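Local coordinates for uncharacterized protein (Escherichia coli O157:H7, PDB 5KOL) that is a CinA (PncC) family member of unknown function that probably lacks nicotinamide-nucleotide (NMN) amidohydrolase activity, at residues Q27-A31 with D32-L36; G101-R105 with A106-V110. One frame throughout, in Å; residues are numbered along the deposited sequence. Where two conformers were deposited one is given.

Contact 1: residues Q27-A31 with D32-L36; sequences QRLIA and DQLRL
Arg28 and Asp32, one helical turn apart, meet in a salt bridge whose two flat groups stand nearly upright to each other, 79° between guanidinium and carboxylate planes. NE of Arg28 reaches OD2 of Asp32 at 2.8 Å; the oxygen lies close to the guanidinium plane, at its edge, whereas the N-H comes to the carboxylate from above its plane. A bend at chi2 of Arg28 (57°) turns the chain toward Asp32, and NH2 is left to bond the carbonyl of Leu172 near the C-terminus. The backbone joins the same two residues, since N of Asp32 donates to O of Arg28 at 3.0 Å.

Helix 18-31 ends here in a Schellman motif. Gln33 takes positive phi (51°), and the chain doubles back so that N of Leu34 bonds O of Leu29 at 2.9 Å in an almost straight line. N of Gln33 reaches O of Ile30 at 3.1 Å, from above the carbonyl plane.

The reversal also brings apolar groups together. Leu29 sends its two methyls to different partners: CD2 packs on CB of Leu34 at 4.2 Å, the side chains crossing at about a right angle, while CD1 lies 4.0 Å from CB of Leu36, where strand 36-40 begins. Phe60 and Leu172 also touch Leu29, and Val110 adjoins both Leu34 and Leu36.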
# COMPACT_ATOMS: atom_id res chain seq x y z
N GLN A 27 13.47 -15.46 1.61
CA GLN A 27 13.83 -16.88 1.67
C GLN A 27 13.66 -17.44 3.07
O GLN A 27 13.34 -18.63 3.22
CB GLN A 27 15.25 -17.02 1.14
CG GLN A 27 15.16 -17.03 -0.36
CD GLN A 27 16.47 -16.76 -0.99
OE1 GLN A 27 17.46 -16.54 -0.32
NE2 GLN A 27 16.49 -16.80 -2.30
N ARG A 28 13.79 -16.60 4.09
CA ARG A 28 13.57 -17.06 5.46
C ARG A 28 12.11 -17.42 5.70
O ARG A 28 11.79 -18.47 6.29
CB ARG A 28 14.03 -15.98 6.44
CG ARG A 28 13.71 -16.32 7.86
CD ARG A 28 14.34 -17.65 8.26
NE ARG A 28 13.86 -18.03 9.58
CZ ARG A 28 14.43 -17.63 10.71
NH1 ARG A 28 15.52 -16.87 10.67
NH2 ARG A 28 13.91 -18.00 11.88
N LEU A 29 11.20 -16.54 5.28
CA LEU A 29 9.78 -16.80 5.53
C LEU A 29 9.26 -17.93 4.66
O LEU A 29 8.41 -18.71 5.11
CB LEU A 29 8.95 -15.53 5.32
CG LEU A 29 9.31 -14.30 6.14
CD1 LEU A 29 8.67 -13.04 5.55
CD2 LEU A 29 8.89 -14.50 7.58
N ILE A 30 9.75 -18.04 3.42
CA ILE A 30 9.37 -19.16 2.57
C ILE A 30 9.83 -20.47 3.21
O ILE A 30 9.08 -21.46 3.24
CB ILE A 30 9.95 -18.99 1.16
CG1 ILE A 30 9.33 -17.79 0.46
CG2 ILE A 30 9.73 -20.25 0.32
CD1 ILE A 30 9.89 -17.56 -0.93
N ALA A 31 11.05 -20.49 3.74
CA ALA A 31 11.56 -21.69 4.37
C ALA A 31 10.72 -22.06 5.59
O ALA A 31 10.45 -23.24 5.83
CB ALA A 31 13.02 -21.49 4.77
N ASP A 32 10.28 -21.06 6.34
CA ASP A 32 9.47 -21.29 7.53
C ASP A 32 7.99 -21.45 7.20
O ASP A 32 7.19 -21.65 8.11
CB ASP A 32 9.64 -20.13 8.51
CG ASP A 32 11.02 -20.09 9.13
OD1 ASP A 32 11.80 -21.04 8.92
OD2 ASP A 32 11.32 -19.10 9.84
N GLN A 33 7.61 -21.38 5.92
CA GLN A 33 6.21 -21.45 5.51
C GLN A 33 5.35 -20.46 6.30
O GLN A 33 4.26 -20.79 6.80
CB GLN A 33 5.69 -22.88 5.63
CG GLN A 33 6.04 -23.72 4.41
CD GLN A 33 5.68 -23.01 3.11
OE1 GLN A 33 6.57 -22.55 2.37
NE2 GLN A 33 4.39 -22.89 2.83
N LEU A 34 5.85 -19.24 6.44
CA LEU A 34 5.15 -18.17 7.13
C LEU A 34 4.67 -17.12 6.13
O LEU A 34 5.33 -16.86 5.12
CB LEU A 34 6.05 -17.51 8.18
CG LEU A 34 6.53 -18.37 9.35
CD1 LEU A 34 7.52 -17.58 10.18
CD2 LEU A 34 5.36 -18.84 10.20
N ARG A 35 3.50 -16.53 6.41
CA ARG A 35 2.90 -15.53 5.54
C ARG A 35 2.93 -14.16 6.21
O ARG A 35 2.51 -14.01 7.36
CB ARG A 35 1.47 -15.91 5.16
CG ARG A 35 0.85 -14.93 4.18
CD ARG A 35 0.02 -15.61 3.08
NE ARG A 35 0.82 -16.58 2.34
CZ ARG A 35 1.21 -16.44 1.07
NH1 ARG A 35 0.89 -15.36 0.37
NH2 ARG A 35 1.93 -17.39 0.48
N LEU A 36 3.46 -13.17 5.50
CA LEU A 36 3.69 -11.83 6.02
C LEU A 36 2.59 -10.88 5.56
O LEU A 36 2.05 -11.02 4.45
CB LEU A 36 5.05 -11.30 5.55
CG LEU A 36 5.48 -9.86 5.86
CD1 LEU A 36 5.87 -9.75 7.35
CD2 LEU A 36 6.65 -9.45 4.93

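Contact 2: residues G101-R105 with A106-V110; sequences GAIER and ADADV
Ile103 reaches across the end of its helix to the chain that leaves it, although its CB points away from that chain. Two torsions account for this: chi1 (-68°) sets CG1 beside the backbone N and CG2 anti to it, and a chi2 of -80° then folds CD1 over toward the outgoing backbone. CD1 thereby rests 3.6 Å from C of Val110, with the backbone of Asp109 also close, and touches CB of Ala108 more loosely at 4.5 Å. The other branch, CG2, meets O of Ala108 at 3.6 Å. Within this turn the isoleucine packs mostly against main-chain atoms, CD1 on Asp109 and Val110 and CG2 on Ala108.

Helix 92-106 closes with a regular bond from N of Ala106 to O of Ala102 at 2.9 Å. Asp107 then adopts positive phi (52°), turning the chain out of the helix, and a weak bond of 3.4 Å runs from N of Ala108 back to O of Ile103. The methyl of Ala106, in the last turn itself, sits 3.3 Å from O of Ala102. Arg105 turns away from the exit; in the conformer described, NE and NH2 bond the carbonyls of Ile76 and Lys75, and the side chain also packs on Arg105 of the second subunit.

In the fold, this turn is the link from helix 92-106 to strand 110-116. Ala102 and Ala106 lay the helix on Thr37 of strand 36-40 and on strand 61-67, through Phe65 and Ala63 respectively, while Val110 starts the strand that pairs alongside 36-40.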
# COMPACT_ATOMS: atom_id res chain seq x y z
N GLY A 101 -4.00 -5.84 13.97
CA GLY A 101 -5.09 -5.66 13.02
C GLY A 101 -4.77 -6.24 11.65
O GLY A 101 -5.63 -6.85 11.02
N ALA A 102 -3.54 -6.04 11.17
CA ALA A 102 -3.19 -6.59 9.87
C ALA A 102 -3.22 -8.12 9.89
O ALA A 102 -3.68 -8.76 8.94
CB ALA A 102 -1.81 -6.09 9.42
N ILE A 103 -2.71 -8.71 10.98
CA ILE A 103 -2.77 -10.16 11.14
C ILE A 103 -4.21 -10.63 10.99
O ILE A 103 -4.50 -11.56 10.22
CB ILE A 103 -2.16 -10.57 12.50
CG1 ILE A 103 -0.64 -10.30 12.52
CG2 ILE A 103 -2.45 -12.04 12.84
CD1 ILE A 103 0.20 -11.36 11.82
N GLU A 104 -5.14 -9.93 11.64
CA GLU A 104 -6.55 -10.35 11.63
C GLU A 104 -7.15 -10.23 10.23
O GLU A 104 -7.79 -11.17 9.74
CB GLU A 104 -7.37 -9.50 12.61
CG GLU A 104 -6.93 -9.56 14.07
CD GLU A 104 -7.59 -8.47 14.93
OE1 GLU A 104 -7.17 -8.30 16.09
OE2 GLU A 104 -8.53 -7.80 14.45
N ARG A 105 -6.98 -9.07 9.60
CA ARG A 105 -7.59 -8.84 8.29
C ARG A 105 -7.03 -9.77 7.23
O ARG A 105 -7.76 -10.23 6.34
CB ARG A 105 -7.37 -7.38 7.88
CG ARG A 105 -8.33 -6.38 8.49
CD ARG A 105 -9.56 -6.21 7.61
NE ARG A 105 -10.33 -5.02 7.96
CZ ARG A 105 -11.41 -4.61 7.30
NH1 ARG A 105 -11.83 -5.30 6.25
NH2 ARG A 105 -12.06 -3.52 7.69
N ALA A 106 -5.73 -10.06 7.28
CA ALA A 106 -5.08 -10.82 6.22
C ALA A 106 -5.04 -12.32 6.47
O ALA A 106 -4.76 -13.07 5.53
CB ALA A 106 -3.65 -10.29 6.02
N ASP A 107 -5.36 -12.78 7.68
CA ASP A 107 -5.14 -14.17 8.08
C ASP A 107 -3.68 -14.57 7.80
O ASP A 107 -3.40 -15.56 7.13
CB ASP A 107 -6.12 -15.10 7.37
CG ASP A 107 -6.14 -16.49 7.97
OD1 ASP A 107 -5.96 -16.60 9.20
OD2 ASP A 107 -6.35 -17.46 7.21
N ALA A 108 -2.76 -13.76 8.31
CA ALA A 108 -1.32 -13.94 8.11
C ALA A 108 -0.67 -14.40 9.41
O ALA A 108 -1.30 -14.45 10.46
CB ALA A 108 -0.67 -12.65 7.62
N ASP A 109 0.63 -14.74 9.32
CA ASP A 109 1.38 -15.26 10.46
C ASP A 109 2.36 -14.27 11.05
O ASP A 109 2.65 -14.36 12.25
CB ASP A 109 2.18 -16.53 10.07
CG ASP A 109 1.36 -17.53 9.28
OD1 ASP A 109 0.44 -18.13 9.89
OD2 ASP A 109 1.64 -17.73 8.08
N VAL A 110 2.88 -13.34 10.24
CA VAL A 110 3.86 -12.35 10.66
C VAL A 110 3.41 -10.99 10.13
O VAL A 110 2.85 -10.89 9.04
CB VAL A 110 5.26 -12.69 10.12
CG1 VAL A 110 6.30 -11.63 10.52
CG2 VAL A 110 5.67 -14.08 10.58

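Contact 1 comes well before contact 2 along the chain, and the two are versions of a single device, a helix closed by a residue of positive phi and then led into a strand of the mixed sheet. Their centres are about 14 Å apart, and their exits meet because strands 36-40 and 110-116 are parallel neighbours. At this junction N of Arg35 lies 2.8 Å from OD2 of Asp109 and O of Arg35 lies 3.0 Å from N of Val110, both probable hydrogen bonds, while CD1 of Leu36 packs on O of Val110. Each helix end thus leads into one of two neighbouring strands of the sheet, within the one CinA family region.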